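PDB 6VJR: vinylacetyl-CoA Delta-isomerase from Nitrosopumilus maritimus SCM1, which probably interconverts vinylacetyl-CoA and crotonyl-CoA and dehydrates 4-hydroxybutyryl-CoA, using bound FAD and a [4Fe-4S] cluster. Local coordinates for residues M147-G152 against L166-V171; Y179-K184 against I258-F263; L198-R203 against A212-I217; S207-A212 against G273-A278. All coordinates share one frame; numbering follows the deposited sequence.

Contact 1. Residues M147-G152 against L166-V171; sequences MTDPKG and LFTRIV. With FAD (flavin-adenine dinucleotide), chain F.
The side chains of D149 and F167 cross at about a right angle, with the carboxylate and ring planes 42° apart and OD1 of D149 3.7 Å from F167 CD2. The other carboxylate oxygen does the binding. OD2 takes the backbone N-H of T168 at 2.8 Å from above the carboxylate plane, 54° out of it, while the hydroxyl OG1 of T168 reaches the same OD2 at 2.9 Å, nearly along its C-O bond. On the F167 ring lies K151: its CA sits over one face, 4.2 Å from the centroid, a CH-pi contact, and its CG rests near CZ. One backbone bond, K151 N to L166 O at 3.1 Å, also joins the segments. The lysine chain then bends at chi3 (-55°), which carries NZ away from the ring to the diphosphate of FAD, 2.8 Å from O1A. At the flavin end, the N-H of T148 meets FAD O2 at 2.8 Å, and its hydroxyl OG1 donates to N1. K184 adds a salt bridge to D149 OD2. Three donors on one buried carboxylate oxygen would be expected to stabilise its negative charge and fix its rotation, and so to hold the loop that presents T148 and K151 to the cofactor.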
# COMPACT_ATOMS: atom_id res chain seq x y z
N MET A 147 -3.42 -0.75 -33.10
CA MET A 147 -3.30 0.68 -32.86
C MET A 147 -1.84 1.08 -32.63
O MET A 147 -1.35 2.02 -33.26
CB MET A 147 -4.19 1.08 -31.69
CG MET A 147 -4.00 2.52 -31.25
SD MET A 147 -5.27 3.14 -30.13
CE MET A 147 -6.70 3.16 -31.22
N THR A 148 -1.18 0.42 -31.70
CA THR A 148 0.11 0.89 -31.21
C THR A 148 1.23 0.68 -32.21
O THR A 148 1.65 -0.44 -32.46
CB THR A 148 0.44 0.19 -29.90
OG1 THR A 148 -0.66 0.20 -28.99
CG2 THR A 148 1.66 0.84 -29.28
N ASP A 149 1.83 1.81 -32.65
CA ASP A 149 3.01 1.82 -33.49
C ASP A 149 4.24 1.69 -32.59
O ASP A 149 4.17 1.75 -31.36
CB ASP A 149 3.12 3.13 -34.27
CG ASP A 149 1.82 3.49 -34.98
OD1 ASP A 149 0.94 4.04 -34.29
OD2 ASP A 149 1.65 3.10 -36.16
N PRO A 150 5.42 1.43 -33.18
CA PRO A 150 6.65 1.38 -32.39
C PRO A 150 6.99 2.68 -31.67
O PRO A 150 7.53 2.59 -30.57
CB PRO A 150 7.70 0.94 -33.39
CG PRO A 150 6.92 0.22 -34.46
CD PRO A 150 5.66 1.02 -34.55
N LYS A 151 6.77 3.81 -32.34
CA LYS A 151 6.77 5.16 -31.81
C LYS A 151 8.14 5.85 -31.72
O LYS A 151 8.16 7.05 -31.44
CB LYS A 151 6.09 5.28 -30.44
CG LYS A 151 4.61 4.92 -30.46
CD LYS A 151 3.83 5.25 -29.20
CE LYS A 151 4.43 4.67 -28.00
NZ LYS A 151 3.69 4.87 -26.73
N GLY A 152 9.28 5.17 -31.83
CA GLY A 152 10.56 5.87 -31.84
C GLY A 152 10.83 6.67 -30.57
O GLY A 152 10.80 6.14 -29.45
N LEU A 166 7.98 5.36 -38.27
CA LEU A 166 7.88 4.88 -36.90
C LEU A 166 6.46 4.97 -36.34
O LEU A 166 6.14 4.36 -35.30
CB LEU A 166 8.90 5.54 -35.99
CG LEU A 166 10.36 5.17 -36.26
CD1 LEU A 166 11.40 6.08 -35.59
CD2 LEU A 166 10.58 3.76 -35.80
N PHE A 167 5.61 5.72 -37.05
CA PHE A 167 4.17 5.61 -36.94
C PHE A 167 3.65 5.30 -38.35
O PHE A 167 4.17 5.84 -39.34
CB PHE A 167 3.53 6.91 -36.45
CG PHE A 167 3.80 7.30 -35.01
CD1 PHE A 167 5.03 7.84 -34.65
CD2 PHE A 167 2.83 7.17 -34.04
CE1 PHE A 167 5.27 8.25 -33.36
CE2 PHE A 167 3.09 7.55 -32.73
CZ PHE A 167 4.29 8.12 -32.41
N THR A 168 2.60 4.50 -38.43
CA THR A 168 2.04 4.04 -39.69
C THR A 168 1.38 5.19 -40.47
O THR A 168 0.61 5.98 -39.93
CB THR A 168 1.06 2.90 -39.38
OG1 THR A 168 1.77 1.81 -38.81
CG2 THR A 168 0.36 2.39 -40.63
N ARG A 169 1.71 5.26 -41.76
CA ARG A 169 1.26 6.37 -42.59
C ARG A 169 0.89 5.94 -44.01
O ARG A 169 1.30 4.90 -44.50
CB ARG A 169 2.37 7.42 -42.69
CG ARG A 169 3.62 6.87 -43.36
CD ARG A 169 4.78 7.84 -43.26
NE ARG A 169 6.02 7.34 -43.86
CZ ARG A 169 6.57 7.81 -44.97
NH1 ARG A 169 6.14 8.94 -45.45
NH2 ARG A 169 7.61 7.24 -45.53
N ILE A 170 0.10 6.80 -44.65
CA ILE A 170 -0.16 6.67 -46.08
C ILE A 170 1.08 7.15 -46.84
O ILE A 170 1.54 8.27 -46.63
CB ILE A 170 -1.36 7.54 -46.45
CG1 ILE A 170 -2.61 7.14 -45.66
CG2 ILE A 170 -1.63 7.50 -47.95
CD1 ILE A 170 -3.71 8.19 -45.67
N VAL A 171 1.58 6.32 -47.75
CA VAL A 171 2.73 6.68 -48.58
C VAL A 171 2.34 6.93 -50.03
O VAL A 171 3.14 7.53 -50.76
CB VAL A 171 3.84 5.64 -48.47
CG1 VAL A 171 4.44 5.59 -47.07
CG2 VAL A 171 3.44 4.25 -48.89
PA FAD F . 6.05 3.43 -23.80
O1A FAD F . 5.13 4.42 -24.37
O2A FAD F . 7.43 3.38 -24.33
O5B FAD F . 5.95 3.59 -22.22
C5B FAD F . 7.09 3.42 -21.35
C4B FAD F . 6.99 4.42 -20.24
O4B FAD F . 7.24 5.75 -20.76
C3B FAD F . 5.64 4.51 -19.49
O3B FAD F . 5.86 4.76 -18.10
C2B FAD F . 4.96 5.70 -20.15
O2B FAD F . 3.96 6.36 -19.39
C1B FAD F . 6.17 6.61 -20.41
N9A FAD F . 5.98 7.52 -21.53
C8A FAD F . 5.87 7.26 -22.88
N7A FAD F . 5.74 8.31 -23.64
C5A FAD F . 5.73 9.36 -22.74
C6A FAD F . 5.60 10.75 -22.92
N6A FAD F . 5.53 11.32 -24.12
N1A FAD F . 5.56 11.52 -21.80
C2A FAD F . 5.69 10.93 -20.61
N3A FAD F . 5.84 9.64 -20.31
C4A FAD F . 5.85 8.89 -21.43
N1 FAD F . -1.53 -2.52 -28.70
C2 FAD F . -2.31 -2.70 -29.81
O2 FAD F . -2.53 -1.79 -30.63
N3 FAD F . -2.93 -3.92 -30.00
C4 FAD F . -2.83 -5.02 -29.20
O4 FAD F . -3.33 -6.09 -29.50
C4X FAD F . -1.91 -4.84 -28.08
N5 FAD F . -1.72 -5.88 -27.25
C5X FAD F . -0.70 -5.77 -26.34
C6 FAD F . -0.28 -6.89 -25.60
C7 FAD F . 0.77 -6.83 -24.71
C7M FAD F . 1.25 -8.09 -24.02
C8 FAD F . 1.36 -5.58 -24.42
C8M FAD F . 2.43 -5.47 -23.37
C9 FAD F . 0.92 -4.45 -25.06
C9A FAD F . -0.09 -4.54 -26.05
N10 FAD F . -0.47 -3.43 -26.81
C10 FAD F . -1.32 -3.55 -27.91
C1' FAD F . 0.38 -2.23 -26.68
C2' FAD F . 0.12 -1.30 -25.52
O2' FAD F . -1.00 -0.49 -25.86
C3' FAD F . 1.36 -0.42 -25.27
O3' FAD F . 2.34 -1.28 -24.73
C4' FAD F . 1.11 0.83 -24.41
O4' FAD F . 0.34 1.80 -25.13
C5' FAD F . 2.40 1.49 -23.95
O5' FAD F . 3.19 1.84 -25.08
P FAD F . 4.66 1.36 -25.23
O1P FAD F . 4.78 -0.09 -25.12
O2P FAD F . 5.20 2.02 -26.42
O3P FAD F . 5.46 1.93 -23.96

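Contact 2. Residues Y179-K184 against I258-F263; sequences YVSGAK and ILDRVF
Y179 and F263 set their rings obliquely to each other, with planes at 49° and centroids 5.2 Å apart. CD1 of F263 comes in over one face of the tyrosine ring, displaced toward its rim, and lies 3.5 Å from Y179 CZ. The two first torsions differ: Y179 CG stands beside its own backbone N (chi1 -63°), whereas F263 CG is swung opposite its N (chi1 177°), and the rings meet on the sheet face they share with A183 and I258. At the edge of the tyrosine, R261 O lies in the ring plane; the phenol OH is hydrogen-bonded to D174. The backbones run antiparallel, with V180 and V262 joined by a reciprocal pair of bonds and G182 with L259 by another, L259 N to G182 O being 2.8 Å. Between them the register slips by one residue, and R261 and V262 both face V180: a G1 beta bulge, with R261 in a left-handed conformation. S181 fits into this corner, where its OG accepts the N-H of R261 at 3.0 Å. The arginine chain folds back and grips D260 side-on, NE to OD1 at 2.9 Å and NH1 to OD2. The side chains of V180 and V262 lie on the other face together with that of L259, and L198 packs against both V180 and L259. Y409 of the second subunit packs on A183 and I258.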
# COMPACT_ATOMS: atom_id res chain seq x y z
N TYR A 179 -1.92 3.14 -50.01
CA TYR A 179 -0.81 2.26 -49.71
C TYR A 179 -0.19 2.77 -48.42
O TYR A 179 0.03 3.98 -48.30
CB TYR A 179 0.24 2.28 -50.84
CG TYR A 179 -0.34 1.76 -52.14
CD1 TYR A 179 -1.07 2.60 -52.96
CD2 TYR A 179 -0.16 0.45 -52.57
CE1 TYR A 179 -1.61 2.18 -54.17
CE2 TYR A 179 -0.70 0.00 -53.77
CZ TYR A 179 -1.43 0.87 -54.57
OH TYR A 179 -1.98 0.43 -55.73
N VAL A 180 -0.00 1.86 -47.45
CA VAL A 180 0.50 2.27 -46.14
C VAL A 180 1.81 1.56 -45.85
O VAL A 180 2.02 0.43 -46.28
CB VAL A 180 -0.49 2.01 -44.99
CG1 VAL A 180 -1.76 2.81 -45.10
CG2 VAL A 180 -0.82 0.54 -44.80
N SER A 181 2.67 2.26 -45.09
CA SER A 181 3.90 1.71 -44.57
C SER A 181 4.03 2.11 -43.10
O SER A 181 3.55 3.16 -42.67
CB SER A 181 5.11 2.19 -45.37
OG SER A 181 5.06 1.74 -46.72
N GLY A 182 4.74 1.26 -42.36
CA GLY A 182 4.97 1.47 -40.95
C GLY A 182 4.95 0.12 -40.26
O GLY A 182 5.33 -0.89 -40.84
N ALA A 183 4.58 0.13 -38.99
CA ALA A 183 4.53 -1.10 -38.23
C ALA A 183 3.55 -0.92 -37.07
O ALA A 183 3.28 0.22 -36.67
CB ALA A 183 5.89 -1.43 -37.72
N LYS A 184 3.10 -2.04 -36.53
CA LYS A 184 2.25 -2.06 -35.35
C LYS A 184 2.86 -3.09 -34.39
O LYS A 184 3.14 -4.21 -34.80
CB LYS A 184 0.80 -2.40 -35.72
CG LYS A 184 0.11 -1.33 -36.55
CD LYS A 184 -0.13 0.06 -35.94
CE LYS A 184 -1.03 0.92 -36.75
NZ LYS A 184 -1.09 2.27 -36.14
N ILE A 258 4.95 -5.63 -39.62
CA ILE A 258 5.59 -4.70 -40.52
C ILE A 258 4.73 -4.52 -41.76
O ILE A 258 4.23 -5.50 -42.30
CB ILE A 258 7.01 -5.14 -40.90
CG1 ILE A 258 7.83 -5.64 -39.70
CG2 ILE A 258 7.68 -4.00 -41.69
CD1 ILE A 258 8.11 -4.57 -38.67
N LEU A 259 4.55 -3.26 -42.19
CA LEU A 259 3.78 -2.92 -43.39
C LEU A 259 4.67 -2.22 -44.41
O LEU A 259 5.27 -1.17 -44.10
CB LEU A 259 2.66 -1.98 -42.97
CG LEU A 259 1.80 -2.45 -41.79
CD1 LEU A 259 1.01 -1.31 -41.15
CD2 LEU A 259 0.87 -3.53 -42.21
N ASP A 260 4.80 -2.82 -45.60
CA ASP A 260 5.57 -2.26 -46.71
C ASP A 260 4.62 -2.05 -47.89
O ASP A 260 4.34 -2.95 -48.68
CB ASP A 260 6.74 -3.14 -47.09
CG ASP A 260 7.61 -2.57 -48.18
OD1 ASP A 260 7.46 -1.38 -48.49
OD2 ASP A 260 8.43 -3.34 -48.74
N ARG A 261 4.12 -0.81 -47.98
CA ARG A 261 3.32 -0.39 -49.11
C ARG A 261 2.15 -1.35 -49.28
O ARG A 261 1.83 -1.79 -50.41
CB ARG A 261 4.12 -0.23 -50.40
CG ARG A 261 5.18 0.85 -50.35
CD ARG A 261 6.16 0.74 -51.51
NE ARG A 261 6.93 -0.49 -51.23
CZ ARG A 261 7.91 -1.04 -51.93
NH1 ARG A 261 8.40 -2.20 -51.52
NH2 ARG A 261 8.37 -0.48 -53.05
N VAL A 262 1.48 -1.62 -48.15
CA VAL A 262 0.32 -2.48 -48.15
C VAL A 262 -0.87 -1.71 -48.74
O VAL A 262 -1.16 -0.60 -48.33
CB VAL A 262 0.05 -2.97 -46.71
CG1 VAL A 262 -1.21 -3.82 -46.61
CG2 VAL A 262 1.19 -3.78 -46.17
N PHE A 263 -1.59 -2.36 -49.64
CA PHE A 263 -2.74 -1.76 -50.30
C PHE A 263 -4.01 -1.98 -49.50
O PHE A 263 -4.28 -3.09 -49.04
CB PHE A 263 -2.91 -2.40 -51.67
CG PHE A 263 -4.14 -1.89 -52.39
CD1 PHE A 263 -4.17 -0.59 -52.89
CD2 PHE A 263 -5.25 -2.70 -52.59
CE1 PHE A 263 -5.29 -0.11 -53.58
CE2 PHE A 263 -6.36 -2.21 -53.28
CZ PHE A 263 -6.37 -0.93 -53.76

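Contact 3. Residues L198-R203 against A212-I217; sequences LMPTIR and AIVGAI
L198 and G215 form the tight end of this contact, an antiparallel hydrogen-bonded pair with CA atoms 5.3 Å apart. L198 N gives a bond of 2.8 Å to G215 O, and the return bond, G215 N to L198 O, is longer at 3.2 Å. L198 O also receives the CA-H of V214, 3.2 Å from V214 CA. CG1 of V214, anti to the backbone N (chi1 176°), lies against the same oxygen, while its CG2 branch meets P200: the proline ring crosses the valine at about a right angle, its CD 3.6 Å from V214 CG2 and 3.4 Å from I213 O. Contacts elsewhere across the pair are looser. L198 CD1 only just reaches I217 CG2 at 4.5 Å, and the thioether chain of M199 leans on V214 through CG alone. Past P200 the two backbones part, and the chain enters the loop that returns as strand 213-218. L281 of helix 278-292 packs on M199, P200 and V214, and strand 269-272 continues the sheet beyond V214. Having no N-H, P200 cannot continue the backbone pairing as a donor and meets the neighbouring strand through carbon instead, consistent with the end of regular pairing beside M199, whose side chain comes within about 6 Å of the FAD.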
# COMPACT_ATOMS: atom_id res chain seq x y z
N LEU A 198 -6.09 -1.38 -38.74
CA LEU A 198 -5.05 -0.43 -38.40
C LEU A 198 -5.71 0.86 -37.94
O LEU A 198 -6.62 1.35 -38.61
CB LEU A 198 -4.20 -0.13 -39.65
CG LEU A 198 -3.57 -1.34 -40.33
CD1 LEU A 198 -2.89 -0.91 -41.61
CD2 LEU A 198 -2.62 -2.08 -39.39
N MET A 199 -5.17 1.47 -36.87
CA MET A 199 -5.74 2.69 -36.31
C MET A 199 -4.62 3.56 -35.74
O MET A 199 -3.67 3.02 -35.21
CB MET A 199 -6.70 2.39 -35.14
CG MET A 199 -7.91 1.53 -35.47
SD MET A 199 -8.85 0.99 -34.02
CE MET A 199 -7.77 -0.33 -33.44
N PRO A 200 -4.73 4.89 -35.83
CA PRO A 200 -3.74 5.78 -35.24
C PRO A 200 -3.74 5.65 -33.72
O PRO A 200 -4.76 5.33 -33.11
CB PRO A 200 -4.12 7.16 -35.72
CG PRO A 200 -5.57 7.00 -36.13
CD PRO A 200 -5.84 5.60 -36.49
N THR A 201 -2.58 5.89 -33.12
CA THR A 201 -2.41 5.63 -31.69
C THR A 201 -2.34 6.88 -30.80
O THR A 201 -2.22 6.72 -29.57
CB THR A 201 -1.16 4.79 -31.47
OG1 THR A 201 -1.25 4.25 -30.14
CG2 THR A 201 0.10 5.60 -31.56
N ILE A 202 -2.37 8.08 -31.37
CA ILE A 202 -2.07 9.32 -30.66
C ILE A 202 -2.91 10.42 -31.30
O ILE A 202 -3.31 10.29 -32.45
CB ILE A 202 -0.56 9.59 -30.78
CG1 ILE A 202 -0.09 10.73 -29.98
CG2 ILE A 202 -0.13 9.75 -32.24
CD1 ILE A 202 1.43 10.74 -29.83
N ARG A 203 -3.19 11.47 -30.52
CA ARG A 203 -3.70 12.71 -31.07
C ARG A 203 -2.80 13.12 -32.23
O ARG A 203 -1.56 13.06 -32.14
CB ARG A 203 -3.68 13.79 -29.99
CG ARG A 203 -4.29 15.13 -30.37
CD ARG A 203 -4.24 16.08 -29.17
NE ARG A 203 -4.59 17.42 -29.64
CZ ARG A 203 -3.75 18.29 -30.24
NH1 ARG A 203 -4.27 19.32 -30.89
NH2 ARG A 203 -2.44 18.10 -30.25
N ALA A 212 -3.20 9.94 -40.43
CA ALA A 212 -4.61 9.81 -40.10
C ALA A 212 -5.26 8.77 -41.01
O ALA A 212 -5.97 9.09 -41.97
CB ALA A 212 -5.31 11.14 -40.16
N ILE A 213 -4.93 7.50 -40.77
CA ILE A 213 -5.40 6.38 -41.59
C ILE A 213 -5.95 5.29 -40.67
O ILE A 213 -5.28 4.83 -39.74
CB ILE A 213 -4.28 5.85 -42.52
CG1 ILE A 213 -4.73 4.65 -43.36
CG2 ILE A 213 -2.99 5.55 -41.76
CD1 ILE A 213 -5.85 4.96 -44.34
N VAL A 214 -7.19 4.88 -40.98
CA VAL A 214 -7.77 3.67 -40.46
C VAL A 214 -8.13 2.78 -41.63
O VAL A 214 -8.83 3.24 -42.54
CB VAL A 214 -9.04 3.91 -39.62
CG1 VAL A 214 -9.68 2.58 -39.18
CG2 VAL A 214 -8.72 4.81 -38.41
N GLY A 215 -7.73 1.52 -41.57
CA GLY A 215 -8.10 0.59 -42.63
C GLY A 215 -8.00 -0.85 -42.18
O GLY A 215 -7.17 -1.18 -41.34
N ALA A 216 -8.86 -1.69 -42.77
CA ALA A 216 -8.88 -3.11 -42.48
C ALA A 216 -8.11 -3.84 -43.57
O ALA A 216 -8.34 -3.64 -44.77
CB ALA A 216 -10.28 -3.57 -42.44
N ILE A 217 -7.24 -4.75 -43.14
CA ILE A 217 -6.47 -5.56 -44.06
C ILE A 217 -6.68 -7.02 -43.70
O ILE A 217 -6.78 -7.38 -42.52
CB ILE A 217 -4.98 -5.19 -44.05
CG1 ILE A 217 -4.31 -5.43 -42.72
CG2 ILE A 217 -4.77 -3.76 -44.49
CD1 ILE A 217 -2.81 -5.28 -42.76

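Contact 4. Residues S207-A212 against G273-A278; sequences SDKDWA and GEYEFA
A212 and G273 are joined by the one hydrogen bond between these segments: G273 N points at A212 O over 2.9 Å, with an N-H...O angle of 164° and the donor in the carbonyl plane. Apolar packing follows on the same residue. The methyl group of A212 points toward 273-278 and lies 3.7 Å from Y275 CA and 4.1 Å from Y275 CB. Y275 CG stands between its backbone N and carbonyl carbon (chi1 61°), which stands the phenol up from the backbone beside K209. That lysine contributes aliphatic carbon: its CG is 3.6 Å from G273 O and approaches the tyrosine ring obliquely, before a bend at chi3 takes the exposed chain away. Local backbone bonds shape each side. W211 N bonds to D208 O, and A212 N to K209 O at 3.0 Å, while E274 is the centre of an inverse gamma turn; its OE2 is hydrogen-bonded to the hydroxyl of Y125. G273 takes a backbone conformation suited to glycine. Away from the cofactor and metal sites, this is a join between a 3-10 turn leading into strand 213-218 and the connection from strand 269-272 to helix 278-292, at the end of the four-stranded mixed sheet where these neighbouring strands pair.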
# COMPACT_ATOMS: atom_id res chain seq x y z
N SER A 207 -0.01 18.74 -39.11
CA SER A 207 1.25 18.28 -39.68
C SER A 207 1.32 16.75 -39.77
O SER A 207 2.20 16.21 -40.45
CB SER A 207 2.43 18.84 -38.88
OG SER A 207 2.55 18.23 -37.61
N ASP A 208 0.41 16.05 -39.06
CA ASP A 208 0.40 14.59 -39.01
C ASP A 208 -0.69 13.98 -39.89
O ASP A 208 -1.05 12.83 -39.68
CB ASP A 208 0.23 14.13 -37.57
CG ASP A 208 1.21 14.69 -36.54
OD1 ASP A 208 2.40 14.57 -36.81
OD2 ASP A 208 0.75 15.22 -35.48
N LYS A 209 -1.22 14.74 -40.85
CA LYS A 209 -2.33 14.31 -41.69
C LYS A 209 -2.07 12.96 -42.35
O LYS A 209 -2.97 12.14 -42.46
CB LYS A 209 -2.58 15.43 -42.72
CG LYS A 209 -3.80 15.27 -43.54
CD LYS A 209 -4.17 16.52 -44.32
CE LYS A 209 -3.49 16.56 -45.68
NZ LYS A 209 -3.74 17.77 -46.48
N ASP A 210 -0.84 12.71 -42.82
CA ASP A 210 -0.51 11.47 -43.51
C ASP A 210 -0.69 10.23 -42.63
O ASP A 210 -0.80 9.11 -43.13
CB ASP A 210 0.90 11.51 -44.07
CG ASP A 210 1.11 12.45 -45.24
OD1 ASP A 210 0.11 13.05 -45.71
OD2 ASP A 210 2.28 12.60 -45.65
N TRP A 211 -0.68 10.42 -41.31
CA TRP A 211 -0.80 9.35 -40.34
C TRP A 211 -2.26 9.14 -39.90
O TRP A 211 -2.53 8.24 -39.13
CB TRP A 211 0.11 9.63 -39.13
CG TRP A 211 1.58 9.54 -39.44
CD1 TRP A 211 2.36 8.45 -39.24
CD2 TRP A 211 2.45 10.57 -39.97
NE1 TRP A 211 3.65 8.71 -39.62
CE2 TRP A 211 3.75 10.00 -40.04
CE3 TRP A 211 2.28 11.90 -40.37
CZ2 TRP A 211 4.86 10.71 -40.49
CZ3 TRP A 211 3.39 12.61 -40.79
CH2 TRP A 211 4.65 12.02 -40.87
N ALA A 212 -3.20 9.94 -40.43
CA ALA A 212 -4.61 9.81 -40.10
C ALA A 212 -5.26 8.77 -41.01
O ALA A 212 -5.97 9.09 -41.97
CB ALA A 212 -5.31 11.14 -40.16
N GLY A 273 -7.23 11.10 -43.57
CA GLY A 273 -6.75 12.47 -43.46
C GLY A 273 -7.46 13.36 -42.45
O GLY A 273 -7.02 14.50 -42.24
N GLU A 274 -8.55 12.89 -41.82
CA GLU A 274 -9.30 13.69 -40.86
C GLU A 274 -8.65 13.56 -39.48
O GLU A 274 -9.15 12.92 -38.56
CB GLU A 274 -10.76 13.24 -40.86
CG GLU A 274 -11.43 13.33 -42.23
CD GLU A 274 -11.28 12.13 -43.14
OE1 GLU A 274 -10.72 11.09 -42.72
OE2 GLU A 274 -11.76 12.26 -44.31
N TYR A 275 -7.48 14.19 -39.38
CA TYR A 275 -6.59 14.05 -38.25
C TYR A 275 -7.23 14.44 -36.93
O TYR A 275 -6.82 13.93 -35.89
CB TYR A 275 -5.34 14.91 -38.50
CG TYR A 275 -5.62 16.38 -38.66
CD1 TYR A 275 -5.61 17.22 -37.56
CD2 TYR A 275 -5.87 16.93 -39.90
CE1 TYR A 275 -5.87 18.57 -37.68
CE2 TYR A 275 -6.12 18.28 -40.04
CZ TYR A 275 -6.13 19.09 -38.93
OH TYR A 275 -6.39 20.40 -39.15
N GLU A 276 -8.18 15.38 -36.97
CA GLU A 276 -8.82 15.86 -35.77
C GLU A 276 -9.66 14.79 -35.08
O GLU A 276 -10.06 15.01 -33.94
CB GLU A 276 -9.63 17.13 -36.04
CG GLU A 276 -10.92 16.92 -36.81
CD GLU A 276 -10.88 16.84 -38.33
OE1 GLU A 276 -11.97 17.17 -38.89
OE2 GLU A 276 -9.84 16.46 -38.96
N PHE A 277 -9.94 13.66 -35.76
CA PHE A 277 -10.74 12.60 -35.16
C PHE A 277 -9.87 11.48 -34.60
O PHE A 277 -10.41 10.55 -34.01
CB PHE A 277 -11.77 12.02 -36.13
CG PHE A 277 -12.93 12.97 -36.35
CD1 PHE A 277 -14.04 12.91 -35.53
CD2 PHE A 277 -12.91 13.91 -37.38
CE1 PHE A 277 -15.12 13.75 -35.75
CE2 PHE A 277 -13.99 14.77 -37.59
CZ PHE A 277 -15.07 14.69 -36.76
N ALA A 278 -8.56 11.56 -34.76
CA ALA A 278 -7.70 10.53 -34.20
C ALA A 278 -7.86 10.44 -32.68
O ALA A 278 -7.96 9.33 -32.13
CB ALA A 278 -6.25 10.72 -34.56

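Overall arrangement
From the N terminus, contact 1 closes first, a short loop between strand 143-146 and strand 169-173 beside the FAD. The chain turns straight into strand 177-188, where contact 2 opens; it closes at 258-263, enclosing contact 3, itself a short closure between strands 195-198 and 213-218. Contact 4 starts inside contact 3, shares A212 with it and ends beyond contact 2, so it crosses both. Contact 2 lies in the larger sheet, which contact 1 reaches through strand 169-173, while 147-152 follows strand 143-146 of the four-stranded sheet that holds contact 3. K184 of contact 2 bridges contacts 1 and 3, bonding to M199 O, while the backbone of D210 links contact 4 to I170.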